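Local coordinates for putative cytoplasmic protein (Enterobacter cloacae, PDB 4HFL) that is a type VI secretion effector, an amidase that probably cleaves peptidoglycan of rival bacteria and is inhibited by its cognate immunity protein, at residues A[31-35]-A[36-40]; A[44-47]-A[48-52]; A[73-77]-A[78-82]; A[93-96]-A[97-101]. All blocks are in the same frame, centred on the assembly; numbering follows the deposited sequence.

Contact 1 of 4, residues A[31-35]-A[36-40]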
loop_
_atom_site.group_PDB
_atom_site.type_symbol
_atom_site.label_atom_id
_atom_site.label_comp_id
_atom_site.label_asym_id
_atom_site.label_seq_id
_atom_site.Cartn_x
_atom_site.Cartn_y
_atom_site.Cartn_z
ATOM N N VAL A 31 11.135 2.329 3.166
ATOM C CA VAL A 31 10.342 3.590 3.088
ATOM C C VAL A 31 9.356 3.932 4.235
ATOM O O VAL A 31 8.430 4.728 4.041
ATOM C CB VAL A 31 9.612 3.752 1.726
ATOM C CG1 VAL A 31 10.605 4.003 0.624
ATOM C CG2 VAL A 31 8.777 2.514 1.420
ATOM N N ASN A 32 9.545 3.356 5.422
ATOM C CA ASN A 32 8.617 3.600 6.527
ATOM C C ASN A 32 8.892 4.913 7.259
ATOM O O ASN A 32 9.135 4.927 8.469
ATOM C CB ASN A 32 8.613 2.442 7.529
ATOM C CG ASN A 32 7.459 2.532 8.515
ATOM O OD1 ASN A 32 6.454 3.196 8.247
ATOM N ND2 ASN A 32 7.602 1.877 9.669
ATOM N N VAL A 33 8.857 6.015 6.520
ATOM C CA VAL A 33 8.957 7.336 7.135
ATOM C C VAL A 33 7.794 8.200 6.663
ATOM O O VAL A 33 7.044 7.794 5.769
ATOM C CB VAL A 33 10.294 8.003 6.798
ATOM C CG1 VAL A 33 11.429 7.306 7.529
ATOM C CG2 VAL A 33 10.533 7.971 5.307
ATOM N N ASN A 34 7.630 9.380 7.266
ATOM C CA ASN A 34 6.566 10.302 6.860
ATOM C C ASN A 34 6.712 10.739 5.395
ATOM O O ASN A 34 7.809 10.634 4.818
ATOM C CB ASN A 34 6.504 11.525 7.791
ATOM C CG ASN A 34 7.766 12.390 7.733
ATOM O OD1 ASN A 34 8.115 12.930 6.680
ATOM N ND2 ASN A 34 8.429 12.557 8.882
ATOM N N VAL A 35 5.615 11.245 4.823
ATOM C CA VAL A 35 5.530 11.569 3.394
ATOM C C VAL A 35 6.667 12.457 2.871
ATOM O O VAL A 35 7.251 12.182 1.819
ATOM C CB VAL A 35 4.130 12.174 3.026
ATOM C CG1 VAL A 35 3.841 13.441 3.817
ATOM C CG2 VAL A 35 4.036 12.464 1.536
ATOM N N GLU A 36 6.992 13.513 3.608
ATOM C CA GLU A 36 8.007 14.448 3.139
ATOM C C GLU A 36 9.392 13.795 3.135
ATOM O O GLU A 36 10.193 14.039 2.236
ATOM C CB GLU A 36 7.972 15.776 3.920
ATOM C CG GLU A 36 7.499 15.688 5.378
ATOM C CD GLU A 36 5.974 15.723 5.544
ATOM O OE1 GLU A 36 5.300 16.605 4.959
ATOM O OE2 GLU A 36 5.448 14.865 6.282
ATOM N N GLN A 37 9.648 12.934 4.117
ATOM C CA GLN A 37 10.874 12.133 4.149
ATOM C C GLN A 37 10.909 11.082 3.020
ATOM O O GLN A 37 11.983 10.772 2.463
ATOM C CB GLN A 37 11.030 11.464 5.521
ATOM C CG GLN A 37 11.487 12.395 6.642
ATOM C CD GLN A 37 12.929 12.834 6.485
ATOM O OE1 GLN A 37 13.234 13.739 5.707
ATOM N NE2 GLN A 37 13.826 12.194 7.225
ATOM N N VAL A 38 9.729 10.553 2.687
ATOM C CA VAL A 38 9.565 9.622 1.567
ATOM C C VAL A 38 9.929 10.300 0.243
ATOM O O VAL A 38 10.585 9.699 -0.609
ATOM C CB VAL A 38 8.117 9.055 1.504
ATOM C CG1 VAL A 38 7.862 8.331 0.200
ATOM C CG2 VAL A 38 7.844 8.119 2.685
ATOM N N GLY A 39 9.508 11.551 0.072
ATOM C CA GLY A 39 9.881 12.302 -1.117
ATOM C C GLY A 39 11.362 12.623 -1.115
ATOM O O GLY A 39 12.074 12.404 -2.101
ATOM N N LYS A 40 11.821 13.133 0.022
ATOM C CA LYS A 40 13.221 13.438 0.242
ATOM C C LYS A 40 14.129 12.230 0.007
ATOM O O LYS A 40 15.333 12.390 -0.187
ATOM C CB LYS A 40 13.410 13.992 1.654
ATOM C CG LYS A 40 13.362 15.526 1.741
ATOM C CD LYS A 40 12.133 16.145 1.093
ATOM C CE LYS A 40 12.303 17.642 0.928
ATOM N NZ LYS A 40 13.081 17.977 -0.298
#
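N34 caps the N-terminus of helix 35-42, and its side chain meets both E36 and Q37 in the first turn. From CB the chain turns so that CG sits between the backbone N and the carbonyl carbon (chi1 64°), which folds the amide back over the helix start. At the tip, N34 OD1 accepts from Q37 N at 3.0 Å with an N-H...O angle of 161°. This is an N-cap bond, and the donor is tilted out of the plane of the side-chain carbonyl. The same oxygen is wrapped by carbon, with E36 CG 3.1 Å from N34 OD1 and Q37 CG 3.4 Å from it. It also comes near E36 OE2, but both are acceptors and no bond forms. The other branch, ND2 of N34, passes Q37 CG at 3.8 Å, the two side chains crossing at a slant with their amide planes 40° apart. The Q37 amide itself leads away, so the two side chains meet through the Q37 methylene groups.

The backbone carbonyl of N34 opens the regular helical series by accepting from V38 N at 2.9 Å, and G39 N bonds to V35 O in the next step. Ahead of the cap, V33 folds against the helix flank: its CG2 touches Q37 CB at 3.5 Å and V38 CG2 at 3.8 Å. R62 of helix 59-69 donates to V33 O and, weakly, to V31 O, which ties this linker between helices 21-30 and 35-42 to a third helix. V38 closes over the linker, its CG2 methyl 3.2 Å from V33 O.

Contact 2 of 4, residues A[44-47]-A[48-52]; sequences GKVQ and HNIDA
K45 and H48 leave the same flank of helix 44-52 with their side chains running together; this is a short alpha-helix whose i to i+4 backbone bonds, such as N49 N to K45 O at 2.9 Å, are regular. K45 leaves the backbone with CG anti to N (chi1 -175°), then curls through its three remaining torsions. The curl brings its tail back along the imidazole: CE of K45 lies 3.4 Å from H48 ND1, while NZ approaches the ring obliquely.

Against N49 the same lysine uses its middle. Its CD is 3.3 Å from N49 ND2 and nearly as close to N49 OD1; the methylene sits off the amide plane, beyond the end that carries the oxygen and nitrogen. N49 ND2 also comes near K45 O, but the angle is too poor for a hydrogen bond.

On another flank Q47 is extended and D51 leans back toward it. Q47 CG lies 3.4 Å from D51 OD2, with amide and carboxylate planes 62° apart. The two share an outside partner, K40 of helix 35-42, whose NZ makes a salt bridge to D51 OD2 and a hydrogen bond to Q47 OE1. Q47 NE2 donates to the backbone oxygen of G39, so both ends of the Q47 amide reach the preceding helix.

The buried flank is apolar. V46 and I50 lie parallel, both touching I61 of helix 59-69, and V46 also meets V83 of strand 82-84. The link between this pair runs from V46 CG1 to I50 CD1 at 3.9 Å.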
loop_
_atom_site.group_PDB
_atom_site.type_symbol
_atom_site.label_atom_id
_atom_site.label_comp_id
_atom_site.label_asym_id
_atom_site.label_seq_id
_atom_site.Cartn_x
_atom_site.Cartn_y
_atom_site.Cartn_z
ATOM N N GLY A 44 13.232 13.056 -7.325
ATOM C CA GLY A 44 12.498 13.281 -8.562
ATOM C C GLY A 44 11.135 13.948 -8.461
ATOM O O GLY A 44 10.904 14.810 -7.601
ATOM N N LYS A 45 10.228 13.552 -9.353
ATOM C CA LYS A 45 8.879 14.126 -9.397
ATOM C C LYS A 45 8.033 13.750 -8.180
ATOM O O LYS A 45 7.121 14.482 -7.790
ATOM C CB LYS A 45 8.167 13.733 -10.699
ATOM C CG LYS A 45 6.793 14.378 -10.902
ATOM C CD LYS A 45 6.773 15.900 -10.608
ATOM C CE LYS A 45 7.662 16.728 -11.546
ATOM N NZ LYS A 45 9.059 16.886 -11.041
ATOM N N VAL A 46 8.337 12.607 -7.580
ATOM C CA VAL A 46 7.694 12.233 -6.327
ATOM C C VAL A 46 8.025 13.264 -5.235
ATOM O O VAL A 46 7.118 13.770 -4.555
ATOM C CB VAL A 46 8.093 10.808 -5.895
ATOM C CG1 VAL A 46 7.576 10.512 -4.502
ATOM C CG2 VAL A 46 7.548 9.784 -6.886
ATOM N N GLN A 47 9.314 13.592 -5.093
ATOM C CA GLN A 47 9.747 14.597 -4.118
ATOM C C GLN A 47 9.196 15.973 -4.452
ATOM O O GLN A 47 8.769 16.713 -3.564
ATOM C CB GLN A 47 11.275 14.686 -4.021
ATOM C CG GLN A 47 11.722 15.965 -3.309
ATOM C CD GLN A 47 13.178 15.975 -2.900
ATOM O OE1 GLN A 47 13.776 17.040 -2.726
ATOM N NE2 GLN A 47 13.754 14.793 -2.724
ATOM N N HIS A 48 9.230 16.320 -5.733
ATOM C CA HIS A 48 8.679 17.595 -6.176
ATOM C C HIS A 48 7.199 17.752 -5.802
ATOM O O HIS A 48 6.789 18.775 -5.221
ATOM C CB HIS A 48 8.850 17.732 -7.684
ATOM C CG HIS A 48 8.376 19.041 -8.225
ATOM N ND1 HIS A 48 7.396 19.135 -9.187
ATOM C CD2 HIS A 48 8.746 20.310 -7.935
ATOM C CE1 HIS A 48 7.187 20.408 -9.474
ATOM N NE2 HIS A 48 7.992 21.142 -8.726
ATOM N N ASN A 49 6.392 16.745 -6.128
ATOM C CA ASN A 49 4.960 16.835 -5.852
ATOM C C ASN A 49 4.660 16.758 -4.356
ATOM O O ASN A 49 3.722 17.392 -3.870
ATOM C CB ASN A 49 4.170 15.795 -6.650
ATOM C CG ASN A 49 4.221 16.050 -8.146
ATOM O OD1 ASN A 49 4.339 17.190 -8.589
ATOM N ND2 ASN A 49 4.134 14.985 -8.931
ATOM N N ILE A 50 5.472 15.996 -3.625
ATOM C CA ILE A 50 5.384 16.007 -2.163
ATOM C C ILE A 50 5.673 17.403 -1.555
ATOM O O ILE A 50 4.935 17.866 -0.684
ATOM C CB ILE A 50 6.282 14.910 -1.541
ATOM C CG1 ILE A 50 5.602 13.542 -1.702
ATOM C CG2 ILE A 50 6.570 15.199 -0.076
ATOM C CD1 ILE A 50 6.429 12.373 -1.242
ATOM N N ASP A 51 6.727 18.063 -2.032
ATOM C CA ASP A 51 7.123 19.395 -1.553
ATOM C C ASP A 51 6.121 20.476 -1.955
ATOM O O ASP A 51 5.982 21.487 -1.263
ATOM C CB ASP A 51 8.510 19.787 -2.092
ATOM C CG ASP A 51 9.643 18.959 -1.498
ATOM O OD1 ASP A 51 9.446 18.293 -0.455
ATOM O OD2 ASP A 51 10.751 18.989 -2.080
ATOM N N ALA A 52 5.444 20.274 -3.085
ATOM C CA ALA A 52 4.430 21.227 -3.551
ATOM C C ALA A 52 3.150 21.130 -2.731
ATOM O O ALA A 52 2.410 22.109 -2.596
ATOM C CB ALA A 52 4.122 20.996 -5.012
#

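Contact 3 of 4, residues A[73-77]-A[78-82]; sequences PVPSN and SKYAT
N77 OD1 accepts from K79 N at 2.8 Å, an Asx turn laid over the type I beta turn that runs from N77 to Y80. The N-H...O angle is 158°, and the donor is tilted 21° from the plane of the side-chain carbonyl. The backbone bond that closes the beta turn, Y80 N to N77 O, is weak at 3.3 Å, although its direction is good. The side-chain bond is therefore the shorter of the two that hold this bend in the loop between helix 59-69 and strand 82-84.

Outward from the bond, the lysine chain curves past the same oxygen: K79 CB lies 3.1 Å from N77 OD1, and CG and CE of K79 also pass close to it. One face of the Y80 ring is covered by K79 CB, which stands 3.7 Å above its plane, over the ring centre. N77 CB reaches Y80 CD2 at 3.8 Å from an oblique direction; with CG anti to the backbone N (chi1 -167°), OD1 is carried over to K79 N while the asparagine amide remains alongside the CD2 and CE2 side of the tyrosine.

P75 adds its ring carbon CG at 4.0 Å from Y80 CD2, also obliquely. Beyond the contact, F101 of helix 95-106 meets the Y80 ring edge-to-face, so the turn is pinned to that helix through its tyrosine.

At the base of the loop the two arms close again. V74, whose side chain also touches R90 and M92 of strand 90-92, and T82 pass antiparallel to one another, and the methyls V74 CG1 and T82 CG2 meet at 3.8 Å.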
loop_
_atom_site.group_PDB
_atom_site.type_symbol
_atom_site.label_atom_id
_atom_site.label_comp_id
_atom_site.label_asym_id
_atom_site.label_seq_id
_atom_site.Cartn_x
_atom_site.Cartn_y
_atom_site.Cartn_z
ATOM N N PRO A 73 6.409 -4.386 -11.572
ATOM C CA PRO A 73 6.623 -3.001 -12.003
ATOM C C PRO A 73 5.297 -2.265 -12.139
ATOM O O PRO A 73 4.392 -2.781 -12.802
ATOM C CB PRO A 73 7.333 -3.159 -13.365
ATOM C CG PRO A 73 6.911 -4.509 -13.871
ATOM C CD PRO A 73 6.660 -5.369 -12.646
ATOM N N VAL A 74 5.166 -1.101 -11.501
ATOM C CA VAL A 74 3.938 -0.305 -11.637
ATOM C C VAL A 74 3.789 0.107 -13.106
ATOM O O VAL A 74 4.706 0.711 -13.675
ATOM C CB VAL A 74 3.953 0.931 -10.705
ATOM C CG1 VAL A 74 2.793 1.879 -11.012
ATOM C CG2 VAL A 74 3.921 0.496 -9.234
ATOM N N PRO A 75 2.639 -0.231 -13.724
ATOM C CA PRO A 75 2.458 -0.116 -15.179
ATOM C C PRO A 75 2.202 1.314 -15.647
ATOM O O PRO A 75 1.964 2.190 -14.812
ATOM C CB PRO A 75 1.208 -0.966 -15.431
ATOM C CG PRO A 75 0.402 -0.794 -14.177
ATOM C CD PRO A 75 1.406 -0.688 -13.050
ATOM N N SER A 76 2.277 1.547 -16.958
ATOM C CA SER A 76 1.847 2.816 -17.544
ATOM C C SER A 76 0.458 2.601 -18.136
ATOM O O SER A 76 0.314 2.103 -19.256
ATOM C CB SER A 76 2.824 3.287 -18.625
ATOM O OG SER A 76 2.545 4.618 -19.025
ATOM N N ASN A 77 -0.561 2.973 -17.372
ATOM C CA ASN A 77 -1.927 2.594 -17.684
ATOM C C ASN A 77 -2.861 3.736 -17.331
ATOM O O ASN A 77 -2.594 4.481 -16.386
ATOM C CB ASN A 77 -2.290 1.346 -16.877
ATOM C CG ASN A 77 -3.570 0.691 -17.347
ATOM O OD1 ASN A 77 -4.667 1.061 -16.921
ATOM N ND2 ASN A 77 -3.437 -0.306 -18.216
ATOM N N SER A 78 -3.950 3.873 -18.083
ATOM C CA SER A 78 -4.906 4.951 -17.851
ATOM C C SER A 78 -5.697 4.761 -16.558
ATOM O O SER A 78 -6.310 5.705 -16.062
ATOM C CB SER A 78 -5.857 5.103 -19.048
ATOM O OG SER A 78 -6.498 3.879 -19.373
ATOM N N LYS A 79 -5.681 3.547 -16.011
ATOM C CA LYS A 79 -6.423 3.261 -14.784
ATOM C C LYS A 79 -5.714 3.775 -13.531
ATOM O O LYS A 79 -6.346 3.947 -12.483
ATOM C CB LYS A 79 -6.688 1.757 -14.646
ATOM C CG LYS A 79 -7.616 1.191 -15.710
ATOM C CD LYS A 79 -7.742 -0.320 -15.596
ATOM C CE LYS A 79 -7.322 -0.995 -16.896
ATOM N NZ LYS A 79 -7.704 -2.436 -16.949
ATOM N N TYR A 80 -4.413 4.032 -13.645
ATOM C CA TYR A 80 -3.604 4.348 -12.470
ATOM C C TYR A 80 -2.792 5.624 -12.665
ATOM O O TYR A 80 -2.021 5.734 -13.618
ATOM C CB TYR A 80 -2.684 3.162 -12.135
ATOM C CG TYR A 80 -3.398 1.825 -12.208
ATOM C CD1 TYR A 80 -4.359 1.477 -11.268
ATOM C CD2 TYR A 80 -3.125 0.922 -13.226
ATOM C CE1 TYR A 80 -5.026 0.268 -11.340
ATOM C CE2 TYR A 80 -3.782 -0.291 -13.302
ATOM C CZ TYR A 80 -4.730 -0.610 -12.354
ATOM O OH TYR A 80 -5.387 -1.814 -12.420
ATOM N N ALA A 81 -2.967 6.585 -11.761
ATOM C CA ALA A 81 -2.209 7.840 -11.822
ATOM C C ALA A 81 -0.789 7.601 -11.336
ATOM O O ALA A 81 -0.584 7.155 -10.204
ATOM C CB ALA A 81 -2.880 8.922 -10.983
ATOM N N THR A 82 0.187 7.891 -12.192
ATOM C CA THR A 82 1.581 7.610 -11.872
ATOM C C THR A 82 2.483 8.777 -12.242
ATOM O O THR A 82 2.239 9.467 -13.233
ATOM C CB THR A 82 2.087 6.340 -12.608
ATOM O OG1 THR A 82 2.014 6.545 -14.024
ATOM C CG2 THR A 82 1.240 5.110 -12.229
#

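Contact 4 of 4, residues A[93-96]-A[97-101]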
loop_
_atom_site.group_PDB
_atom_site.type_symbol
_atom_site.label_atom_id
_atom_site.label_comp_id
_atom_site.label_asym_id
_atom_site.label_seq_id
_atom_site.Cartn_x
_atom_site.Cartn_y
_atom_site.Cartn_z
ATOM N N PHE A 93 0.084 7.629 -6.598
ATOM C CA PHE A 93 -0.004 8.581 -5.498
ATOM C C PHE A 93 -1.450 8.706 -4.970
ATOM O O PHE A 93 -1.708 9.484 -4.046
ATOM C CB PHE A 93 0.560 9.945 -5.917
ATOM C CG PHE A 93 -0.112 10.531 -7.127
ATOM C CD1 PHE A 93 -1.232 11.346 -6.986
ATOM C CD2 PHE A 93 0.369 10.266 -8.401
ATOM C CE1 PHE A 93 -1.861 11.893 -8.093
ATOM C CE2 PHE A 93 -0.248 10.813 -9.514
ATOM C CZ PHE A 93 -1.375 11.625 -9.358
ATOM N N ARG A 94 -2.364 7.919 -5.550
ATOM C CA ARG A 94 -3.742 7.788 -5.054
ATOM C C ARG A 94 -3.995 6.390 -4.486
ATOM O O ARG A 94 -3.758 5.370 -5.155
ATOM C CB ARG A 94 -4.752 8.079 -6.167
ATOM C CG ARG A 94 -4.836 9.545 -6.544
ATOM C CD ARG A 94 -5.559 9.733 -7.866
ATOM N NE ARG A 94 -5.168 10.983 -8.520
ATOM C CZ ARG A 94 -5.625 11.389 -9.702
ATOM N NH1 ARG A 94 -6.499 10.648 -10.365
ATOM N NH2 ARG A 94 -5.208 12.538 -10.220
ATOM N N VAL A 95 -4.485 6.329 -3.254
ATOM C CA VAL A 95 -4.630 5.030 -2.602
ATOM C C VAL A 95 -5.680 4.135 -3.280
ATOM O O VAL A 95 -5.541 2.907 -3.302
ATOM C CB VAL A 95 -4.856 5.170 -1.074
ATOM C CG1 VAL A 95 -6.287 5.609 -0.762
ATOM C CG2 VAL A 95 -4.521 3.869 -0.372
ATOM N N LYS A 96 -6.713 4.748 -3.856
ATOM C CA LYS A 96 -7.760 3.997 -4.561
ATOM C C LYS A 96 -7.174 3.250 -5.763
ATOM O O LYS A 96 -7.613 2.140 -6.106
ATOM C CB LYS A 96 -8.880 4.948 -5.002
ATOM C CG LYS A 96 -9.043 5.082 -6.503
ATOM C CD LYS A 96 -9.314 6.529 -6.910
ATOM C CE LYS A 96 -9.351 6.657 -8.431
ATOM N NZ LYS A 96 -9.331 8.073 -8.887
ATOM N N ASP A 97 -6.162 3.853 -6.383
ATOM C CA ASP A 97 -5.494 3.250 -7.533
ATOM C C ASP A 97 -4.657 2.042 -7.118
ATOM O O ASP A 97 -4.630 1.028 -7.816
ATOM C CB ASP A 97 -4.594 4.274 -8.227
ATOM C CG ASP A 97 -5.376 5.382 -8.918
ATOM O OD1 ASP A 97 -6.592 5.218 -9.157
ATOM O OD2 ASP A 97 -4.760 6.416 -9.242
ATOM N N MET A 98 -3.960 2.152 -5.991
ATOM C CA MET A 98 -3.159 1.033 -5.498
ATOM C C MET A 98 -4.096 -0.120 -5.120
ATOM O O MET A 98 -3.854 -1.296 -5.456
ATOM C CB MET A 98 -2.328 1.481 -4.293
ATOM C CG MET A 98 -1.499 0.382 -3.637
ATOM S SD MET A 98 -0.439 -0.525 -4.796
ATOM C CE MET A 98 0.626 0.790 -5.416
ATOM N N ILE A 99 -5.182 0.250 -4.443
ATOM C CA ILE A 99 -6.205 -0.696 -4.013
ATOM C C ILE A 99 -6.796 -1.447 -5.207
ATOM O O ILE A 99 -6.948 -2.669 -5.158
ATOM C CB ILE A 99 -7.305 0.017 -3.173
ATOM C CG1 ILE A 99 -6.749 0.391 -1.784
ATOM C CG2 ILE A 99 -8.516 -0.856 -3.022
ATOM C CD1 ILE A 99 -7.732 1.168 -0.878
ATOM N N ALA A 100 -7.114 -0.729 -6.283
ATOM C CA ALA A 100 -7.607 -1.372 -7.512
ATOM C C ALA A 100 -6.532 -2.216 -8.202
ATOM O O ALA A 100 -6.812 -3.276 -8.758
ATOM C CB ALA A 100 -8.159 -0.326 -8.463
ATOM N N PHE A 101 -5.289 -1.748 -8.146
ATOM C CA PHE A 101 -4.190 -2.398 -8.833
ATOM C C PHE A 101 -3.867 -3.768 -8.258
ATOM O O PHE A 101 -3.607 -4.711 -9.007
ATOM C CB PHE A 101 -2.951 -1.518 -8.766
ATOM C CG PHE A 101 -1.741 -2.117 -9.428
ATOM C CD1 PHE A 101 -1.796 -2.555 -10.746
ATOM C CD2 PHE A 101 -0.539 -2.221 -8.739
ATOM C CE1 PHE A 101 -0.670 -3.102 -11.366
ATOM C CE2 PHE A 101 0.599 -2.762 -9.353
ATOM C CZ PHE A 101 0.531 -3.202 -10.662
HETATM O O HOH W 1 -2.342 6.881 -8.347
#
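D97 lies beside R94, the N-cap residue of helix 95-106, and occupies the third position of the first turn, where a capping box would place its acidic member. Only the bond from this position back to the N-cap is imitated, through water, and the canonical box is not formed. The water accepts from R94 N at 3.0 Å and donates to D97 OD2 at 2.6 Å. With CG beside the backbone N (chi1 -69°), the D97 carboxylate is turned back toward R94 and this water. D97 OD2 also accepts from A81 N of a neighbouring loop, so two donors grip it.

Backbone bonds to R94 O from D97 N and M98 N are both weak; regular geometry arrives with I99 N to V95 O at 2.9 Å.

The charged contacts are loose. K96 NZ and D97 OD1 form a long salt bridge at 4.0 Å, and the closer approach is by carbon: K96 CE is 3.2 Å from D97 OD1. R94 meets the carboxylate through its aliphatic part, CB 3.5 Å and CD 3.7 Å from D97 OD2, the guanidinium plane turned 40° from that of D97.

Apolar packing takes the remaining flanks: V95 touches C59 and M98 reaches L67, both of helix 59-69, and I99 turns to I129 of the four-stranded sheet. Along the helix V95 CG2 and I99 CD1 are 4.2 Å apart.

The contacts form two touching pairs. Contacts 1 and 2 have centres about 11 Å apart and join consecutive helices, 35-42 and 44-52; besides the polar links, V35 O lies 3.2 Å from I50 CD1. Contacts 3 and 4, with centres about 10 Å apart, meet where the turn rests on the start of helix 95-106: A81 CB is 3.5 Å from F93 CZ, and Y80 CD1 is 3.5 Å from D97 O. Between the pairs the nearest atoms stay about 6 Å apart (contacts 2 and 4) or farther. Helix 59-69 bridges them, since R62, I61 and C59 touch contacts 1, 2 and 4 respectively.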